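Local atomic coordinates of dally-like, isoform A (PDB entry 6XTZ), a protein that binds Wnt and Hedgehog family proteins as a GPI-anchored glypican and shields the palmitoleoyl lipid of Wnt so that it can signal at a distance. Residues S74-S77 and G78-S82; Y250-N253 and V254-C258. The protein carries 5 engineered substitutions. All coordinates share one frame; numbering follows the deposited sequence.

Contact 1 (S74-S77 and G78-S82); sequences SRMS and GILGS
Met76 and Leu80, one helical turn apart, meet through methylene and methyl: CG of Met76 lies 4.0 Å from CD1 of Leu80, and the two side chains cross obliquely. In Met76 CG is anti to the backbone N (chi1 174°), which sets it beside the carbonyl carbon and within reach of Leu80 CD1, while the bend at chi3 carries CE away from that contact. In Leu80 CG is instead anti to the carbonyl carbon (chi1 -61°), which brings the branch back over the preceding turn, with CG 3.3 Å from Met76 O. That same oxygen accepts the amide of Leu80 at 3.0 Å from N, in a nearly straight bond (172° at the hydrogen), so polar and apolar contacts converge on one turn.

Ile79 repeats the scheme on a more open side of the helix. Its CG1 sits 3.3 Å from Arg75 O, the acceptor for Ile79 N, while CD1 approaches CG of Arg75 at 4.3 Å, a loose contact. The guanidinium group of Arg75 turns elsewhere, its NH2 forming a salt bridge with Asp71 one turn earlier.

Gly78 and Gly81 continue the i to i+4 pattern through their amides, Gly78 N reaching Ser74 O at 2.8 Å and Gly81 N reaching Ser77 O at 2.9 Å. Ser77 O also accepts a hydrogen bond from Ser211 OG, tying this turn to helix 185-216.

Met76 and Leu80 both touch Trp269 of helix 263-283 and Tyr456, and Met76 adds Phe459 and Trp460. An apolar i, i+4 pair on the inward side, with a charged arginine on an exposed position, is the amphipathic pattern of a long helix in the elongated, largely helical, strand-free glypican core; here the helix is 51-110.

Contact 2 (Y250-N253 and V254-C258); sequences YCVN and VIKGC
Tyr250 O accepts the amide of Val254 at 3.2 Å from N, beginning four successive i to i+4 bonds that carry the helix from residues 250-253 into 254-258. Val254 N also makes a weak, strongly bent bond to Cys251 O (120° at the hydrogen). The amide of Ile255 approaches Cys251 O almost straight, at 172°, whereas the bond from Gly257 N to Asn253 O is more bent, and that oxygen also accepts Asn503 ND2.

Among the side chains, CG2 of Val254 meets CE1 of the Tyr250 ring at 3.7 Å in an oblique approach. Cys251 SG and Ile255 CG1 are 4.1 Å apart; with SG anti to the backbone N (chi1 178°), the sulfur is directed to its disulfide with Cys468. Lys256 runs alongside Val252 in the same direction, with CG1 of Val252 4.1 Å from CE of Lys256. Beyond CG the lysine is extended, and its NZ bonds to Thr497 O. With an alanine here the long chain ends at CB, which would probably cost Thr497 O this donor and Val252 CG1 its lysine neighbour. Asn253 serves the same loop with both ends of its amide: OD1 accepts Thr497 N, while ND2 bonds to Tyr492 OH and Ser495 O.

Cys258 adds a second disulfide, to Cys226, and Ile255 packs on Leu230 of helix 224-234 and Val467 of helix 459-467. A short buried helix cross-linked by two disulfides is consistent with the cysteine-rich lobe of the glypican fold, where disulfides fasten short helices and loops.

Overall arrangement
Contacts 1 and 2 are runs of i to i+4 pairing in different helices, 51-110 and 248-258. Their centres lie 25 Å apart, their nearest atoms about 15 Å. Contact 1 is nearer the middle of the chain, 10 Å from its centre, yet only partly buried; contact 2, 25 Å out, is almost wholly buried, Lys256 alone being partly exposed. Their chemistry differs as well: contact 1 combines aromatic packing with an exposed Arg75 paired to Asp71, whereas contact 2 relies on disulfides and side-chain bonds to a loop. Helix 51-110 holds contact 1 and, through Leu65, touches Ile255 and Cys258; helix 459-467 touches Met76 in contact 1 and Val252, Ile255 and Lys256 in contact 2.

Contact 1 (S74-S77 and G78-S82)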
ATOM      1  N   SER A  74      -0.676 -12.254  -6.018  1.00 43.81           N
ATOM      2  CA  SER A  74      -0.970 -12.874  -4.729  1.00 48.58           C
ATOM      3  C   SER A  74       0.264 -12.943  -3.836  1.00 41.71           C
ATOM      4  O   SER A  74       0.142 -12.858  -2.608  1.00 36.03           O
ATOM      5  CB  SER A  74      -1.550 -14.274  -4.933  1.00 49.29           C
ATOM      6  OG  SER A  74      -0.584 -15.148  -5.484  1.00 55.67           O
ATOM      7  N   ARG A  75       1.451 -13.097  -4.426  1.00 36.39           N
ATOM      8  CA  ARG A  75       2.669 -13.142  -3.625  1.00 35.58           C
ATOM      9  C   ARG A  75       3.003 -11.767  -3.055  1.00 40.47           C
ATOM     10  O   ARG A  75       3.426 -11.655  -1.898  1.00 44.78           O
ATOM     11  CB  ARG A  75       3.823 -13.684  -4.464  1.00 44.94           C
ATOM     12  CG  ARG A  75       5.118 -13.904  -3.703  1.00 62.36           C
ATOM     13  CD  ARG A  75       5.850 -15.125  -4.235  1.00 76.24           C
ATOM     14  NE  ARG A  75       5.653 -15.290  -5.673  1.00 82.23           N
ATOM     15  CZ  ARG A  75       6.429 -14.742  -6.603  1.00 85.16           C
ATOM     16  NH1 ARG A  75       7.463 -13.992  -6.250  1.00 85.74           N
ATOM     17  NH2 ARG A  75       6.170 -14.945  -7.887  1.00 84.36           N
ATOM     18  N   MET A  76       2.818 -10.709  -3.849  1.00 39.32           N
ATOM     19  CA  MET A  76       2.984  -9.358  -3.324  1.00 36.61           C
ATOM     20  C   MET A  76       1.935  -9.057  -2.264  1.00 39.08           C
ATOM     21  O   MET A  76       2.248  -8.506  -1.202  1.00 38.88           O
ATOM     22  CB  MET A  76       2.906  -8.331  -4.454  1.00 31.22           C
ATOM     23  CG  MET A  76       2.938  -6.893  -3.960  1.00 34.18           C
ATOM     24  SD  MET A  76       2.477  -5.681  -5.208  1.00 53.00           S
ATOM     25  CE  MET A  76       0.743  -6.067  -5.437  1.00 50.21           C
ATOM     26  N   SER A  77       0.677  -9.408  -2.543  1.00 30.30           N
ATOM     27  CA  SER A  77      -0.390  -9.189  -1.572  1.00 47.60           C
ATOM     28  C   SER A  77      -0.124  -9.945  -0.276  1.00 43.19           C
ATOM     29  O   SER A  77      -0.370  -9.424   0.818  1.00 42.37           O
ATOM     30  CB  SER A  77      -1.733  -9.605  -2.171  1.00 45.77           C
ATOM     31  OG  SER A  77      -2.789  -9.407  -1.247  1.00 50.16           O
ATOM     32  N   GLY A  78       0.383 -11.176  -0.378  1.00 39.50           N
ATOM     33  CA  GLY A  78       0.648 -11.958   0.818  1.00 35.84           C
ATOM     34  C   GLY A  78       1.779 -11.392   1.655  1.00 35.77           C
ATOM     35  O   GLY A  78       1.690 -11.346   2.884  1.00 34.59           O
ATOM     36  N   ILE A  79       2.858 -10.956   1.001  1.00 36.55           N
ATOM     37  CA  ILE A  79       3.994 -10.397   1.728  1.00 37.88           C
ATOM     38  C   ILE A  79       3.597  -9.102   2.427  1.00 40.32           C
ATOM     39  O   ILE A  79       3.827  -8.932   3.629  1.00 44.53           O
ATOM     40  CB  ILE A  79       5.187 -10.182   0.778  1.00 39.91           C
ATOM     41  CG1 ILE A  79       5.784 -11.525   0.354  1.00 41.29           C
ATOM     42  CG2 ILE A  79       6.246  -9.311   1.438  1.00 38.72           C
ATOM     43  CD1 ILE A  79       6.918 -11.400  -0.645  1.00 40.89           C
ATOM     44  N   LEU A  80       2.990  -8.170   1.685  1.00 36.13           N
ATOM     45  CA  LEU A  80       2.585  -6.902   2.285  1.00 35.65           C
ATOM     46  C   LEU A  80       1.550  -7.105   3.382  1.00 36.73           C
ATOM     47  O   LEU A  80       1.550  -6.373   4.378  1.00 37.94           O
ATOM     48  CB  LEU A  80       2.039  -5.958   1.212  1.00 31.41           C
ATOM     49  CG  LEU A  80       3.006  -5.570   0.094  1.00 34.43           C
ATOM     50  CD1 LEU A  80       2.381  -4.525  -0.816  1.00 35.23           C
ATOM     51  CD2 LEU A  80       4.321  -5.067   0.670  1.00 37.77           C
ATOM     52  N   GLY A  81       0.664  -8.089   3.222  1.00 35.41           N
ATOM     53  CA  GLY A  81      -0.329  -8.346   4.250  1.00 32.87           C
ATOM     54  C   GLY A  81       0.280  -8.883   5.532  1.00 37.16           C
ATOM     55  O   GLY A  81      -0.128  -8.497   6.631  1.00 37.92           O
ATOM     56  N   SER A  82       1.264  -9.776   5.412  1.00 35.00           N
ATOM     57  CA  SER A  82       1.876 -10.349   6.606  1.00 37.67           C
ATOM     58  C   SER A  82       2.795  -9.345   7.290  1.00 40.06           C
ATOM     59  O   SER A  82       2.879  -9.314   8.524  1.00 38.42           O
ATOM     60  CB  SER A  82       2.638 -11.625   6.250  1.00 41.41           C
ATOM     61  OG  SER A  82       3.754 -11.344   5.426  1.00 52.77           O
TER

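Contact 2 (Y250-N253 and V254-C258)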
ATOM      1  N   TYR A 250       6.624  -5.290 -29.049  1.00 43.18           N
ATOM      2  CA  TYR A 250       5.347  -5.827 -29.501  1.00 45.01           C
ATOM      3  C   TYR A 250       4.666  -6.616 -28.388  1.00 46.63           C
ATOM      4  O   TYR A 250       3.471  -6.434 -28.124  1.00 46.40           O
ATOM      5  CB  TYR A 250       5.564  -6.692 -30.745  1.00 44.36           C
ATOM      6  CG  TYR A 250       4.326  -7.391 -31.265  1.00 43.77           C
ATOM      7  CD1 TYR A 250       3.084  -6.768 -31.243  1.00 44.50           C
ATOM      8  CD2 TYR A 250       4.408  -8.670 -31.802  1.00 43.49           C
ATOM      9  CE1 TYR A 250       1.956  -7.410 -31.720  1.00 44.03           C
ATOM     10  CE2 TYR A 250       3.288  -9.315 -32.287  1.00 41.55           C
ATOM     11  CZ  TYR A 250       2.065  -8.681 -32.244  1.00 46.85           C
ATOM     12  OH  TYR A 250       0.945  -9.322 -32.722  1.00 53.01           O
ATOM     13  N   CYS A 251       5.419  -7.491 -27.715  1.00 43.31           N
ATOM     14  CA  CYS A 251       4.860  -8.238 -26.592  1.00 39.56           C
ATOM     15  C   CYS A 251       4.407  -7.305 -25.475  1.00 47.94           C
ATOM     16  O   CYS A 251       3.324  -7.488 -24.907  1.00 49.39           O
ATOM     17  CB  CYS A 251       5.886  -9.243 -26.067  1.00 40.02           C
ATOM     18  SG  CYS A 251       5.334 -10.207 -24.637  1.00 46.50           S
ATOM     19  N   VAL A 252       5.225  -6.301 -25.143  1.00 44.80           N
ATOM     20  CA  VAL A 252       4.886  -5.403 -24.040  1.00 46.24           C
ATOM     21  C   VAL A 252       3.595  -4.649 -24.337  1.00 47.12           C
ATOM     22  O   VAL A 252       2.734  -4.495 -23.461  1.00 50.54           O
ATOM     23  CB  VAL A 252       6.052  -4.437 -23.751  1.00 48.31           C
ATOM     24  CG1 VAL A 252       5.624  -3.368 -22.756  1.00 42.51           C
ATOM     25  CG2 VAL A 252       7.254  -5.202 -23.221  1.00 46.64           C
ATOM     26  N   ASN A 253       3.433  -4.179 -25.576  1.00 44.85           N
ATOM     27  CA  ASN A 253       2.219  -3.455 -25.936  1.00 45.67           C
ATOM     28  C   ASN A 253       0.983  -4.338 -25.833  1.00 46.40           C
ATOM     29  O   ASN A 253      -0.095  -3.854 -25.470  1.00 51.96           O
ATOM     30  CB  ASN A 253       2.345  -2.885 -27.349  1.00 47.08           C
ATOM     31  CG  ASN A 253       3.229  -1.658 -27.403  1.00 52.45           C
ATOM     32  OD1 ASN A 253       3.319  -0.904 -26.434  1.00 61.03           O
ATOM     33  ND2 ASN A 253       3.884  -1.448 -28.538  1.00 49.84           N
ATOM     34  N   VAL A 254       1.115  -5.627 -26.144  1.00 41.59           N
ATOM     35  CA  VAL A 254      -0.032  -6.527 -26.069  1.00 43.69           C
ATOM     36  C   VAL A 254      -0.419  -6.777 -24.617  1.00 43.27           C
ATOM     37  O   VAL A 254      -1.597  -6.688 -24.248  1.00 43.02           O
ATOM     38  CB  VAL A 254       0.266  -7.842 -26.813  1.00 42.35           C
ATOM     39  CG1 VAL A 254      -0.868  -8.837 -26.612  1.00 42.21           C
ATOM     40  CG2 VAL A 254       0.477  -7.570 -28.294  1.00 37.98           C
ATOM     41  N   ILE A 255       0.564  -7.089 -23.770  1.00 41.44           N
ATOM     42  CA  ILE A 255       0.265  -7.341 -22.363  1.00 44.32           C
ATOM     43  C   ILE A 255      -0.261  -6.077 -21.693  1.00 44.71           C
ATOM     44  O   ILE A 255      -1.160  -6.139 -20.846  1.00 46.23           O
ATOM     45  CB  ILE A 255       1.502  -7.896 -21.635  1.00 42.90           C
ATOM     46  CG1 ILE A 255       2.114  -9.053 -22.425  1.00 41.87           C
ATOM     47  CG2 ILE A 255       1.120  -8.371 -20.241  1.00 43.43           C
ATOM     48  CD1 ILE A 255       1.212 -10.257 -22.542  1.00 38.83           C
ATOM     49  N   LYS A 256       0.283  -4.913 -22.061  1.00 42.50           N
ATOM     50  CA  LYS A 256      -0.231  -3.656 -21.523  1.00 47.76           C
ATOM     51  C   LYS A 256      -1.706  -3.476 -21.857  1.00 50.17           C
ATOM     52  O   LYS A 256      -2.480  -2.973 -21.035  1.00 53.78           O
ATOM     53  CB  LYS A 256       0.582  -2.474 -22.051  1.00 45.79           C
ATOM     54  CG  LYS A 256       1.874  -2.214 -21.297  1.00 48.94           C
ATOM     55  CD  LYS A 256       2.444  -0.848 -21.651  1.00 57.32           C
ATOM     56  CE  LYS A 256       3.579  -0.460 -20.718  1.00 62.17           C
ATOM     57  NZ  LYS A 256       4.001   0.951 -20.926  1.00 65.99           N
ATOM     58  N   GLY A 257      -2.116  -3.884 -23.060  1.00 42.89           N
ATOM     59  CA  GLY A 257      -3.521  -3.790 -23.416  1.00 39.13           C
ATOM     60  C   GLY A 257      -4.374  -4.811 -22.688  1.00 36.79           C
ATOM     61  O   GLY A 257      -5.478  -4.499 -22.235  1.00 39.75           O
ATOM     62  N   CYS A 258      -3.877  -6.045 -22.572  1.00 38.73           N
ATOM     63  CA  CYS A 258      -4.582  -7.058 -21.795  1.00 43.54           C
ATOM     64  C   CYS A 258      -4.783  -6.607 -20.354  1.00 39.65           C
ATOM     65  O   CYS A 258      -5.836  -6.857 -19.756  1.00 38.88           O
ATOM     66  CB  CYS A 258      -3.817  -8.381 -21.839  1.00 43.76           C
ATOM     67  SG  CYS A 258      -4.031  -9.336 -23.361  1.00 45.56           S
TER